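Local atomic coordinates of glutathione S-transferase (Pseudomonas fluorescens, PDB entry 3M3M), a protein that binds glutathione and probably catalyses its conjugation to electrophilic substrates, as glutathione transferases do. Residues T91-W96 with Y151-H156; V141-L146 with P182-W187; I18-N23 with R196-L201; A109-I114 with L129-R134. All blocks are in the same frame, centred on the assembly; numbering follows the deposited sequence.

Contact 1 (T91-W96 with Y151-H156); sequences TQVLQW and YLVGEH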
loop_
_atom_site.group_PDB
_atom_site.type_symbol
_atom_site.label_atom_id
_atom_site.label_comp_id
_atom_site.label_asym_id
_atom_site.label_seq_id
_atom_site.Cartn_x
_atom_site.Cartn_y
_atom_site.Cartn_z
ATOM N N THR A 91 6.729 -16.790 -3.627
ATOM C CA THR A 91 5.365 -17.146 -3.133
ATOM C C THR A 91 5.100 -16.473 -1.787
ATOM O O THR A 91 3.974 -15.953 -1.527
ATOM C CB THR A 91 5.235 -18.685 -3.022
ATOM O OG1 THR A 91 5.436 -19.188 -4.353
ATOM C CG2 THR A 91 3.780 -19.051 -2.550
ATOM N N GLN A 92 6.131 -16.405 -0.933
ATOM C CA GLN A 92 5.904 -15.743 0.347
ATOM C C GLN A 92 5.648 -14.252 0.209
ATOM O O GLN A 92 4.881 -13.695 0.991
ATOM C CB GLN A 92 7.047 -15.982 1.348
ATOM C CG GLN A 92 6.942 -17.543 1.732
ATOM C CD GLN A 92 8.031 -18.077 2.604
ATOM O OE1 GLN A 92 9.220 -17.893 2.332
ATOM N NE2 GLN A 92 7.622 -18.865 3.641
ATOM N N VAL A 93 6.371 -13.604 -0.705
ATOM C CA VAL A 93 6.067 -12.186 -0.996
ATOM C C VAL A 93 4.577 -12.048 -1.435
ATOM O O VAL A 93 3.852 -11.183 -0.918
ATOM C CB VAL A 93 7.047 -11.643 -2.067
ATOM C CG1 VAL A 93 6.486 -10.331 -2.730
ATOM C CG2 VAL A 93 8.433 -11.502 -1.409
ATOM N N LEU A 94 4.115 -12.937 -2.326
ATOM C CA LEU A 94 2.692 -12.834 -2.822
ATOM C C LEU A 94 1.771 -13.160 -1.680
ATOM O O LEU A 94 0.766 -12.522 -1.568
ATOM C CB LEU A 94 2.414 -13.822 -4.004
ATOM C CG LEU A 94 3.231 -13.380 -5.251
ATOM C CD1 LEU A 94 3.075 -14.460 -6.345
ATOM C CD2 LEU A 94 2.679 -12.040 -5.820
ATOM N N GLN A 95 2.160 -14.056 -0.775
ATOM C CA GLN A 95 1.294 -14.378 0.374
ATOM C C GLN A 95 1.033 -13.097 1.163
ATOM O O GLN A 95 -0.090 -12.828 1.500
ATOM C CB GLN A 95 2.056 -15.421 1.235
ATOM C CG GLN A 95 1.446 -15.687 2.558
ATOM C CD GLN A 95 2.435 -16.499 3.381
ATOM O OE1 GLN A 95 2.555 -17.725 3.232
ATOM N NE2 GLN A 95 3.195 -15.787 4.252
ATOM N N TRP A 96 2.091 -12.364 1.539
ATOM C CA TRP A 96 1.882 -11.165 2.303
ATOM C C TRP A 96 1.049 -10.111 1.501
ATOM O O TRP A 96 0.303 -9.366 2.110
ATOM C CB TRP A 96 3.258 -10.572 2.753
ATOM C CG TRP A 96 3.821 -11.374 3.847
ATOM C CD1 TRP A 96 4.845 -12.280 3.715
ATOM C CD2 TRP A 96 3.301 -11.518 5.166
ATOM N NE1 TRP A 96 5.045 -12.973 4.897
ATOM C CE2 TRP A 96 4.141 -12.489 5.828
ATOM C CE3 TRP A 96 2.270 -10.866 5.897
ATOM C CZ2 TRP A 96 3.931 -12.878 7.152
ATOM C CZ3 TRP A 96 2.065 -11.281 7.245
ATOM C CH2 TRP A 96 2.922 -12.262 7.845
ATOM N N TYR A 151 12.320 -8.321 7.989
ATOM C CA TYR A 151 11.326 -7.912 6.936
ATOM C C TYR A 151 10.331 -9.060 6.876
ATOM O O TYR A 151 10.498 -10.089 7.588
ATOM C CB TYR A 151 11.988 -7.723 5.571
ATOM C CG TYR A 151 12.881 -6.500 5.586
ATOM C CD1 TYR A 151 12.344 -5.201 5.525
ATOM C CD2 TYR A 151 14.246 -6.640 5.680
ATOM C CE1 TYR A 151 13.202 -4.059 5.552
ATOM C CE2 TYR A 151 15.096 -5.506 5.744
ATOM C CZ TYR A 151 14.559 -4.240 5.646
ATOM O OH TYR A 151 15.432 -3.141 5.618
ATOM N N LEU A 152 9.246 -8.869 6.123
ATOM C CA LEU A 152 8.211 -9.933 6.182
ATOM C C LEU A 152 8.701 -11.215 5.583
ATOM O O LEU A 152 8.259 -12.302 6.044
ATOM C CB LEU A 152 6.890 -9.442 5.470
ATOM C CG LEU A 152 6.263 -8.353 6.347
ATOM C CD1 LEU A 152 5.220 -7.666 5.450
ATOM C CD2 LEU A 152 5.594 -8.910 7.602
ATOM N N VAL A 153 9.583 -11.120 4.565
ATOM C CA VAL A 153 10.112 -12.300 3.915
ATOM C C VAL A 153 11.629 -12.303 4.173
ATOM O O VAL A 153 12.393 -11.650 3.440
ATOM C CB VAL A 153 9.777 -12.385 2.408
ATOM C CG1 VAL A 153 10.350 -13.675 1.746
ATOM C CG2 VAL A 153 8.172 -12.352 2.147
ATOM N N GLY A 154 12.016 -12.951 5.288
ATOM C CA GLY A 154 13.433 -13.059 5.621
ATOM C C GLY A 154 14.172 -11.758 5.818
ATOM O O GLY A 154 13.709 -10.866 6.545
ATOM N N GLU A 155 15.381 -11.710 5.259
ATOM C CA GLU A 155 16.293 -10.603 5.503
ATOM C C GLU A 155 16.282 -9.580 4.445
ATOM O O GLU A 155 17.232 -8.739 4.432
ATOM C CB GLU A 155 17.772 -11.183 5.558
ATOM C CG GLU A 155 18.014 -12.101 6.721
ATOM C CD GLU A 155 18.320 -11.307 8.010
ATOM O OE1 GLU A 155 18.890 -10.170 7.923
ATOM O OE2 GLU A 155 18.046 -11.828 9.121
ATOM N N HIS A 156 15.359 -9.656 3.457
ATOM C CA HIS A 156 15.489 -8.742 2.324
ATOM C C HIS A 156 14.142 -7.954 2.214
ATOM O O HIS A 156 13.058 -8.556 2.140
ATOM C CB HIS A 156 15.755 -9.496 1.026
ATOM C CG HIS A 156 17.074 -10.229 1.054
ATOM N ND1 HIS A 156 18.275 -9.578 0.897
ATOM C CD2 HIS A 156 17.381 -11.510 1.383
ATOM C CE1 HIS A 156 19.275 -10.436 1.021
ATOM N NE2 HIS A 156 18.761 -11.621 1.330
HETATM O O HOH W 1 7.409 -14.684 5.283
#

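Contact 2 (V141-L146 with P182-W187); sequences VMEKQL and PGIQAW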
loop_
_atom_site.group_PDB
_atom_site.type_symbol
_atom_site.label_atom_id
_atom_site.label_comp_id
_atom_site.label_asym_id
_atom_site.label_seq_id
_atom_site.Cartn_x
_atom_site.Cartn_y
_atom_site.Cartn_z
ATOM N N VAL A 141 -0.697 -10.555 13.401
ATOM C CA VAL A 141 0.064 -11.459 12.499
ATOM C C VAL A 141 1.448 -10.908 12.080
ATOM O O VAL A 141 2.472 -11.627 12.095
ATOM C CB VAL A 141 -0.785 -11.774 11.228
ATOM C CG1 VAL A 141 0.050 -12.611 10.230
ATOM C CG2 VAL A 141 -2.115 -12.529 11.650
HETATM N N MSE A 142 1.442 -9.612 11.681
HETATM C CA MSE A 142 2.672 -8.973 11.250
HETATM C C MSE A 142 3.669 -8.921 12.452
HETATM O O MSE A 142 4.857 -9.096 12.220
HETATM C CB MSE A 142 2.348 -7.505 10.778
HETATM C CG MSE A 142 1.623 -7.577 9.427
HETATM SE SE MSE A 142 1.080 -5.673 9.059
HETATM C CE MSE A 142 2.978 -4.921 8.914
ATOM N N GLU A 143 3.162 -8.553 13.631
ATOM C CA GLU A 143 4.015 -8.448 14.873
ATOM C C GLU A 143 4.695 -9.770 15.145
ATOM O O GLU A 143 5.898 -9.818 15.440
ATOM C CB GLU A 143 3.182 -7.974 16.064
ATOM C CG GLU A 143 4.027 -7.703 17.411
ATOM C CD GLU A 143 4.887 -6.460 17.309
ATOM O OE1 GLU A 143 4.729 -5.690 16.287
ATOM O OE2 GLU A 143 5.669 -6.263 18.274
ATOM N N LYS A 144 3.948 -10.891 15.070
ATOM C CA LYS A 144 4.658 -12.164 15.253
ATOM C C LYS A 144 5.737 -12.413 14.224
ATOM O O LYS A 144 6.835 -12.894 14.533
ATOM C CB LYS A 144 3.593 -13.276 15.226
ATOM C CG LYS A 144 2.827 -13.259 16.560
ATOM C CD LYS A 144 1.685 -14.360 16.515
ATOM C CE LYS A 144 0.788 -14.434 17.800
ATOM N NZ LYS A 144 -0.183 -13.209 17.869
ATOM N N GLN A 145 5.483 -12.135 12.932
ATOM C CA GLN A 145 6.484 -12.380 11.983
ATOM C C GLN A 145 7.722 -11.473 12.183
ATOM O O GLN A 145 8.824 -11.948 12.051
ATOM C CB GLN A 145 5.938 -12.190 10.489
ATOM C CG GLN A 145 6.992 -12.392 9.374
ATOM C CD GLN A 145 7.463 -13.879 9.283
ATOM O OE1 GLN A 145 6.632 -14.772 9.285
ATOM N NE2 GLN A 145 8.754 -14.122 9.365
ATOM N N LEU A 146 7.483 -10.197 12.466
ATOM C CA LEU A 146 8.582 -9.219 12.485
ATOM C C LEU A 146 9.306 -9.359 13.862
ATOM O O LEU A 146 10.285 -8.657 14.104
ATOM C CB LEU A 146 7.991 -7.829 12.314
ATOM C CG LEU A 146 7.522 -7.684 10.829
ATOM C CD1 LEU A 146 6.679 -6.425 10.742
ATOM C CD2 LEU A 146 8.744 -7.694 9.812
ATOM N N PRO A 182 5.838 -3.049 18.972
ATOM C CA PRO A 182 7.210 -2.618 18.744
ATOM C C PRO A 182 7.953 -3.304 17.652
ATOM O O PRO A 182 8.969 -2.697 17.078
ATOM C CB PRO A 182 7.941 -2.904 20.116
ATOM C CG PRO A 182 6.966 -3.949 20.787
ATOM C CD PRO A 182 5.598 -3.586 20.335
ATOM N N GLY A 183 7.541 -4.532 17.300
ATOM C CA GLY A 183 8.217 -5.152 16.181
ATOM C C GLY A 183 7.810 -4.420 14.883
ATOM O O GLY A 183 8.652 -4.239 13.993
ATOM N N ILE A 184 6.517 -4.099 14.762
ATOM C CA ILE A 184 6.073 -3.231 13.582
ATOM C C ILE A 184 6.818 -1.884 13.543
ATOM O O ILE A 184 7.345 -1.479 12.518
ATOM C CB ILE A 184 4.595 -3.039 13.543
ATOM C CG1 ILE A 184 3.953 -4.456 13.340
ATOM C CG2 ILE A 184 4.159 -2.076 12.351
ATOM C CD1 ILE A 184 2.349 -4.395 13.233
ATOM N N GLN A 185 6.919 -1.235 14.701
ATOM C CA GLN A 185 7.595 0.065 14.722
ATOM C C GLN A 185 9.044 -0.086 14.290
ATOM O O GLN A 185 9.548 0.749 13.516
ATOM C CB GLN A 185 7.430 0.724 16.124
ATOM C CG GLN A 185 6.051 1.060 16.520
ATOM C CD GLN A 185 6.053 1.680 17.964
ATOM O OE1 GLN A 185 6.631 1.083 18.904
ATOM N NE2 GLN A 185 5.356 2.804 18.129
ATOM N N ALA A 186 9.760 -1.137 14.708
ATOM C CA ALA A 186 11.180 -1.260 14.342
ATOM C C ALA A 186 11.305 -1.589 12.844
ATOM O O ALA A 186 12.210 -1.186 12.164
ATOM C CB ALA A 186 11.875 -2.392 15.202
ATOM N N TRP A 187 10.330 -2.362 12.325
ATOM C CA TRP A 187 10.293 -2.595 10.870
ATOM C C TRP A 187 10.012 -1.309 10.068
ATOM O O TRP A 187 10.648 -1.066 8.987
ATOM C CB TRP A 187 9.231 -3.672 10.627
ATOM C CG TRP A 187 8.767 -3.854 9.199
ATOM C CD1 TRP A 187 9.315 -4.582 8.210
ATOM C CD2 TRP A 187 7.519 -3.340 8.706
ATOM N NE1 TRP A 187 8.497 -4.504 7.039
ATOM C CE2 TRP A 187 7.369 -3.798 7.353
ATOM C CE3 TRP A 187 6.525 -2.548 9.309
ATOM C CZ2 TRP A 187 6.216 -3.461 6.533
ATOM C CZ3 TRP A 187 5.354 -2.201 8.502
ATOM C CH2 TRP A 187 5.239 -2.682 7.135
HETATM O O HOH W 2 10.916 -5.837 13.818
#

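Contact 3 (I18-N23 with R196-L201); sequences IKLMLN and RHVPML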
loop_
_atom_site.group_PDB
_atom_site.type_symbol
_atom_site.label_atom_id
_atom_site.label_comp_id
_atom_site.label_asym_id
_atom_site.label_seq_id
_atom_site.Cartn_x
_atom_site.Cartn_y
_atom_site.Cartn_z
ATOM N N ILE A 18 2.995 2.876 -5.112
ATOM C CA ILE A 18 3.576 3.038 -6.449
ATOM C C ILE A 18 4.564 4.242 -6.460
ATOM O O ILE A 18 5.670 4.140 -7.047
ATOM C CB ILE A 18 2.474 3.216 -7.471
ATOM C CG1 ILE A 18 1.400 2.065 -7.333
ATOM C CG2 ILE A 18 3.080 3.182 -8.873
ATOM C CD1 ILE A 18 1.997 0.633 -7.176
ATOM N N LYS A 19 4.205 5.314 -5.782
ATOM C CA LYS A 19 5.186 6.461 -5.628
ATOM C C LYS A 19 6.471 5.899 -5.001
ATOM O O LYS A 19 7.600 6.177 -5.458
ATOM C CB LYS A 19 4.576 7.541 -4.705
ATOM C CG LYS A 19 5.601 8.716 -4.507
ATOM C CD LYS A 19 5.143 9.648 -3.372
ATOM C CE LYS A 19 6.271 10.737 -3.135
ATOM N NZ LYS A 19 5.785 11.731 -2.079
ATOM N N LEU A 20 6.305 5.172 -3.886
ATOM C CA LEU A 20 7.515 4.628 -3.213
ATOM C C LEU A 20 8.335 3.699 -4.116
ATOM O O LEU A 20 9.567 3.851 -4.257
ATOM C CB LEU A 20 7.050 3.826 -1.956
ATOM C CG LEU A 20 8.195 3.236 -1.082
ATOM C CD1 LEU A 20 9.399 4.325 -0.755
ATOM C CD2 LEU A 20 7.526 2.738 0.254
HETATM N N MSE A 21 7.635 2.752 -4.775
HETATM C CA MSE A 21 8.378 1.824 -5.686
HETATM C C MSE A 21 9.118 2.529 -6.846
HETATM O O MSE A 21 10.300 2.225 -7.084
HETATM C CB MSE A 21 7.382 0.840 -6.250
HETATM C CG MSE A 21 7.942 -0.218 -7.214
HETATM SE SE MSE A 21 8.792 -1.695 -6.165
HETATM C CE MSE A 21 10.576 -0.952 -5.740
ATOM N N LEU A 22 8.451 3.489 -7.486
ATOM C CA LEU A 22 9.100 4.227 -8.560
ATOM C C LEU A 22 10.368 4.952 -8.063
ATOM O O LEU A 22 11.439 4.919 -8.761
ATOM C CB LEU A 22 8.097 5.189 -9.246
ATOM C CG LEU A 22 6.989 4.450 -10.052
ATOM C CD1 LEU A 22 5.871 5.480 -10.251
ATOM C CD2 LEU A 22 7.587 3.968 -11.388
ATOM N N ASN A 23 10.259 5.615 -6.917
ATOM C CA ASN A 23 11.453 6.325 -6.358
ATOM C C ASN A 23 12.553 5.367 -5.898
ATOM O O ASN A 23 13.729 5.611 -6.131
ATOM C CB ASN A 23 11.039 7.318 -5.236
ATOM C CG ASN A 23 10.367 8.529 -5.830
ATOM O OD1 ASN A 23 11.075 9.509 -6.185
ATOM N ND2 ASN A 23 9.069 8.473 -6.061
ATOM N N ARG A 196 16.850 5.451 -0.480
ATOM C CA ARG A 196 16.021 6.042 -1.536
ATOM C C ARG A 196 14.570 6.131 -1.087
ATOM O O ARG A 196 13.708 6.502 -1.936
ATOM C CB ARG A 196 16.125 5.230 -2.832
ATOM C CG ARG A 196 17.539 5.199 -3.428
ATOM C CD ARG A 196 17.499 4.643 -4.837
ATOM N NE ARG A 196 16.606 5.468 -5.706
ATOM C CZ ARG A 196 16.993 6.536 -6.402
ATOM N NH1 ARG A 196 18.322 6.861 -6.419
ATOM N NH2 ARG A 196 16.125 7.249 -7.090
ATOM N N HIS A 197 14.350 5.922 0.220
ATOM C CA HIS A 197 12.943 5.972 0.754
ATOM C C HIS A 197 12.359 7.377 0.428
ATOM O O HIS A 197 13.115 8.432 0.509
ATOM C CB HIS A 197 12.897 5.738 2.237
ATOM C CG HIS A 197 11.472 5.770 2.777
ATOM N ND1 HIS A 197 10.588 4.757 2.491
ATOM C CD2 HIS A 197 10.806 6.655 3.560
ATOM C CE1 HIS A 197 9.419 5.000 3.092
ATOM N NE2 HIS A 197 9.515 6.168 3.725
ATOM N N VAL A 198 11.056 7.448 0.105
ATOM C CA VAL A 198 10.332 8.783 0.045
ATOM C C VAL A 198 9.083 8.645 0.862
ATOM O O VAL A 198 8.487 7.511 0.921
ATOM C CB VAL A 198 9.965 9.171 -1.443
ATOM C CG1 VAL A 198 11.252 9.390 -2.327
ATOM C CG2 VAL A 198 9.029 8.091 -2.186
ATOM N N PRO A 199 8.658 9.731 1.535
ATOM C CA PRO A 199 7.444 9.772 2.304
ATOM C C PRO A 199 6.221 9.890 1.415
ATOM O O PRO A 199 6.312 10.132 0.204
ATOM C CB PRO A 199 7.566 11.054 3.167
ATOM C CG PRO A 199 8.341 12.000 2.241
ATOM C CD PRO A 199 9.307 11.045 1.459
HETATM N N MSE A 200 5.049 9.630 2.032
HETATM C CA MSE A 200 3.802 9.678 1.292
HETATM C C MSE A 200 3.566 11.065 0.731
HETATM O O MSE A 200 3.302 11.232 -0.471
HETATM C CB MSE A 200 2.648 9.383 2.269
HETATM C CG MSE A 200 1.363 9.496 1.559
HETATM SE SE MSE A 200 -0.080 8.946 2.961
HETATM C CE MSE A 200 -0.550 7.167 2.196
ATOM N N LEU A 201 3.683 12.073 1.613
ATOM C CA LEU A 201 3.519 13.437 1.147
ATOM C C LEU A 201 4.863 14.203 1.206
ATOM O O LEU A 201 5.569 14.098 2.228
ATOM C CB LEU A 201 2.505 14.154 2.062
ATOM C CG LEU A 201 1.168 13.402 2.244
ATOM C CD1 LEU A 201 0.228 14.056 3.252
ATOM C CD2 LEU A 201 0.550 13.369 0.874
#

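Contact 4 (A109-I114 with L129-R134); sequences AVARFI and LKLHKR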
loop_
_atom_site.group_PDB
_atom_site.type_symbol
_atom_site.label_atom_id
_atom_site.label_comp_id
_atom_site.label_asym_id
_atom_site.label_seq_id
_atom_site.Cartn_x
_atom_site.Cartn_y
_atom_site.Cartn_z
ATOM N N ALA A 109 -7.194 0.702 6.131
ATOM C CA ALA A 109 -7.451 1.825 5.218
ATOM C C ALA A 109 -8.847 2.418 5.469
ATOM O O ALA A 109 -8.997 3.640 5.431
ATOM C CB ALA A 109 -7.363 1.396 3.706
ATOM N N VAL A 110 -9.853 1.564 5.688
ATOM C CA VAL A 110 -11.213 2.078 5.848
ATOM C C VAL A 110 -11.370 2.796 7.211
ATOM O O VAL A 110 -12.061 3.829 7.298
ATOM C CB VAL A 110 -12.273 0.952 5.599
ATOM C CG1 VAL A 110 -13.735 1.474 5.702
ATOM C CG2 VAL A 110 -12.095 0.414 4.165
ATOM N N ALA A 111 -10.724 2.276 8.260
ATOM C CA ALA A 111 -10.790 3.021 9.571
ATOM C C ALA A 111 -10.186 4.412 9.385
ATOM O O ALA A 111 -10.680 5.431 9.928
ATOM C CB ALA A 111 -10.004 2.254 10.645
ATOM N N ARG A 112 -9.048 4.454 8.691
ATOM C CA ARG A 112 -8.382 5.776 8.444
ATOM C C ARG A 112 -9.329 6.652 7.612
ATOM O O ARG A 112 -9.432 7.855 7.845
ATOM C CB ARG A 112 -7.065 5.512 7.690
ATOM C CG ARG A 112 -6.503 6.827 7.014
ATOM C CD ARG A 112 -5.011 6.548 6.637
ATOM N NE ARG A 112 -4.383 7.724 5.956
ATOM C CZ ARG A 112 -4.426 7.975 4.648
ATOM N NH1 ARG A 112 -5.136 7.178 3.832
ATOM N NH2 ARG A 112 -3.677 8.950 4.104
ATOM N N PHE A 113 -10.012 6.090 6.617
ATOM C CA PHE A 113 -10.971 6.924 5.833
ATOM C C PHE A 113 -12.064 7.487 6.734
ATOM O O PHE A 113 -12.306 8.697 6.736
ATOM C CB PHE A 113 -11.607 6.147 4.693
ATOM C CG PHE A 113 -12.557 6.974 3.902
ATOM C CD1 PHE A 113 -12.089 7.910 3.006
ATOM C CD2 PHE A 113 -13.955 6.804 4.081
ATOM C CE1 PHE A 113 -12.995 8.668 2.261
ATOM C CE2 PHE A 113 -14.841 7.611 3.361
ATOM C CZ PHE A 113 -14.356 8.533 2.482
ATOM N N ILE A 114 -12.653 6.622 7.547
ATOM C CA ILE A 114 -13.707 7.050 8.478
ATOM C C ILE A 114 -13.228 8.146 9.406
ATOM O O ILE A 114 -13.924 9.172 9.588
ATOM C CB ILE A 114 -14.269 5.825 9.271
ATOM C CG1 ILE A 114 -15.127 4.957 8.310
ATOM C CG2 ILE A 114 -15.134 6.278 10.490
ATOM C CD1 ILE A 114 -15.448 3.504 8.990
ATOM N N LEU A 129 -15.465 0.458 15.104
ATOM C CA LEU A 129 -14.950 -0.413 16.165
ATOM C C LEU A 129 -14.720 -1.855 15.679
ATOM O O LEU A 129 -13.769 -2.436 16.133
ATOM C CB LEU A 129 -15.903 -0.432 17.396
ATOM C CG LEU A 129 -15.835 0.950 18.114
ATOM C CD1 LEU A 129 -16.953 0.909 19.190
ATOM C CD2 LEU A 129 -14.454 1.386 18.678
ATOM N N LYS A 130 -15.571 -2.359 14.798
ATOM C CA LYS A 130 -15.385 -3.714 14.199
ATOM C C LYS A 130 -14.109 -3.718 13.327
ATOM O O LYS A 130 -13.309 -4.684 13.373
ATOM C CB LYS A 130 -16.573 -4.170 13.383
ATOM C CG LYS A 130 -17.909 -4.377 14.257
ATOM C CD LYS A 130 -19.133 -4.729 13.386
ATOM C CE LYS A 130 -20.200 -5.467 14.220
ATOM N NZ LYS A 130 -20.705 -4.616 15.342
ATOM N N LEU A 131 -13.912 -2.641 12.552
ATOM C CA LEU A 131 -12.658 -2.513 11.741
ATOM C C LEU A 131 -11.466 -2.504 12.674
ATOM O O LEU A 131 -10.429 -3.045 12.380
ATOM C CB LEU A 131 -12.698 -1.221 10.913
ATOM C CG LEU A 131 -13.875 -1.070 9.960
ATOM C CD1 LEU A 131 -13.762 0.332 9.268
ATOM C CD2 LEU A 131 -13.997 -2.188 8.900
ATOM N N HIS A 132 -11.551 -1.848 13.810
ATOM C CA HIS A 132 -10.480 -1.930 14.755
ATOM C C HIS A 132 -10.167 -3.355 15.178
ATOM O O HIS A 132 -9.024 -3.742 15.224
ATOM C CB HIS A 132 -10.757 -1.047 16.002
ATOM C CG HIS A 132 -10.228 0.338 15.835
ATOM N ND1 HIS A 132 -10.135 1.229 16.881
ATOM C CD2 HIS A 132 -9.855 1.009 14.716
ATOM C CE1 HIS A 132 -9.645 2.375 16.428
ATOM N NE2 HIS A 132 -9.444 2.256 15.113
ATOM N N LYS A 133 -11.181 -4.127 15.500
ATOM C CA LYS A 133 -10.918 -5.505 15.972
ATOM C C LYS A 133 -10.229 -6.327 14.876
ATOM O O LYS A 133 -9.223 -6.995 15.182
ATOM C CB LYS A 133 -12.231 -6.219 16.353
ATOM C CG LYS A 133 -12.687 -5.614 17.714
ATOM C CD LYS A 133 -13.937 -6.335 18.282
ATOM C CE LYS A 133 -14.435 -5.468 19.480
ATOM N NZ LYS A 133 -15.565 -6.169 20.169
ATOM N N ARG A 134 -10.684 -6.180 13.633
ATOM C CA ARG A 134 -10.141 -7.025 12.575
ATOM C C ARG A 134 -8.772 -6.472 12.181
ATOM O O ARG A 134 -7.890 -7.285 11.794
ATOM C CB ARG A 134 -11.091 -7.092 11.345
ATOM C CG ARG A 134 -12.357 -7.844 11.769
ATOM C CD ARG A 134 -13.395 -8.064 10.670
ATOM N NE ARG A 134 -13.467 -9.485 10.317
ATOM C CZ ARG A 134 -14.096 -9.968 9.244
ATOM N NH1 ARG A 134 -14.053 -11.276 9.013
ATOM N NH2 ARG A 134 -14.762 -9.155 8.398
#

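Contact 1 (T91-W96 with Y151-H156)
Trp96 lays one face of its indole against Leu152, whose CB stands 3.9 Å from the centroid of the five-membered ring and only 6° off its normal, a CH-pi contact; CD2 of the same leucine lies over the same ring system nearer its rim. On the opposite face Gln95 NE2 lies over the rim. In the plane of the ring, at its edge, a water accepts from Trp96 NE1 at 2.9 Å and donates to Leu152 O at 2.6 Å, so the indole N-H and a loop carbonyl are joined through one bridging molecule. Val153, first residue of a type II' beta turn that runs to His156, pushes CG2 against the helix: it meets Val93 CG2 at 3.7 Å and Trp96 CD1 at 3.7 Å. With CG1 anti to the backbone N (chi1 -179°), Val153 also sets that second methyl 4.0 Å from Gln92 CB, so both methyls touch Gln92 CB. The contact thus fastens the loop after helix 125-146 to the start of helix 87-117 in the all-helical C-terminal domain. Helix 159-168 closes over it with Ile159, Ala160 and Leu164, while Val141 and Gln145 of helix 125-146 press on Trp96.

Contact 2 (V141-L146 with P182-W187)
The indole of Trp187 takes Leu146 CD1 over one face, 3.9 Å from the centroid of the five-membered ring and 24° off its normal, a CH-pi contact; Ile184 O lies at the ring edge, in plane, and Met142 CE, of a selenomethionine, approaches Trp187 CZ3 obliquely at 3.6 Å. The other flat group, the carboxylate of Glu143, accepts two backbone N-H groups in the first turn of helix 182-192. This is helix-on-helix packing within the all-helical C-terminal domain of the glutathione transferase fold, the short axes 8.2 Å apart and crossing at 70°. Glu143 OE2 accepts from Gly183 N at 2.7 Å and OE1 from Ile184 N at 2.8 Å, both on the syn side and somewhat out of the carboxylate plane. A chi1 of -175° swings the chain away from its own N, and the bend at chi2 brings the acid back onto these amides, where the helix N-terminus would probably favour its negative charge. An alanine here is likely to leave the N-H groups of Gly183 and Ile184 without their carboxylate acceptor. Gly183 lets the carboxylate come close, for a side chain there would crowd OE2. The indole N-H is held by Asp161. A water bridges the two backbones, donating to Leu146 O at 2.9 Å and to Gly183 O at 2.8 Å.

Contact 3 (I18-N23 with R196-L201)
Lys19 runs out fully extended from helix 13-24, the first helix of the thioredoxin-like N-terminal domain, to the loop after helix 182-192. All four of its torsions lie near 180° (chi1 178°), and the straight chain passes Val198 CG2 to deliver NZ to two carbonyls: Pro199 O at 2.8 Å, tilted modestly from its plane, and Met200 O at 3.0 Å, approached from above the plane. Asp202 adds a salt bridge to the same amine. A methionine in its place would probably leave both carbonyls without this donor and the carboxylate of Asp202 without its countercharge. One residue on, Leu20 sets CD1 3.5 Å from His197 ND1 and 3.6 Å from Val198 N, touching both the imidazole and the backbone. Asn23 ends the walk with two roles. Its side chain folds back so that ND2 donates to Lys19 O at 2.8 Å, nearly straight at 172°; this fixes the rotation of the amide, and CB and CG lie against Val198, whose CG1 is 3.6 Å from Asn23 CB. Its backbone carbonyl receives Arg196, which grips it side-on with two nitrogens, both in the carbonyl plane: NE lies 2.9 Å and NH2 3.1 Å from Asn23 O.

Contact 4 (A109-I114 with L129-R134)
Apolar contacts carry this meeting, and they converge on one methyl: Leu131 CD1 lies 3.6 Å from Ile114 CD1 and 3.7 Å from Val110 CG1, and it also rests against the backbone at Ala111 N. Leu131 CG is anti to the carbonyl carbon (chi1 -58°), and the extended second torsion carries CD1 between these two side chains of the facing helix. Beside this cluster, the small Ala111 lets the backbones come near, its CB 4.4 Å from Leu131 CB. Helices 87-117 and 125-146, consecutive in the C-terminal domain, form an antiparallel helical hairpin, and here their short axes pass 9.4 Å apart at 147°. Glu127 and Tyr128, a turn earlier on the second helix, also touch Ile114. A ring-edge contact makes up the rest: Ala111 CB sits near the plane of the His132 imidazole, 4.3 Å from His132 CD2. NE2 of that ring is hydrogen-bonded to Gly174 O, and Phe176 meets both the imidazole and Ala111.

In the fold
Contact 1 is the most buried; contacts 2, 3 and 4 are partly buried. Helix 87-117 serves contacts 1 and 4 and helix 125-146 serves contacts 2 and 4, so the same hairpin is gripped near opposite ends. Contacts 1 and 2 touch directly, Tyr151 and Leu152 of one lying against Leu146 and Gln145 of the other, which makes them one continuous packed region. Contact 3 alone involves the thioredoxin-like domain, joining its helix 13-24 to the loop after helix 182-192; Met200 SE packs on Arg112 of contact 4. Chemistry follows place: methyl packing in 4, indole and water in 1, a carboxylate on a helix start in 2, cationic side chains on carbonyls in 3.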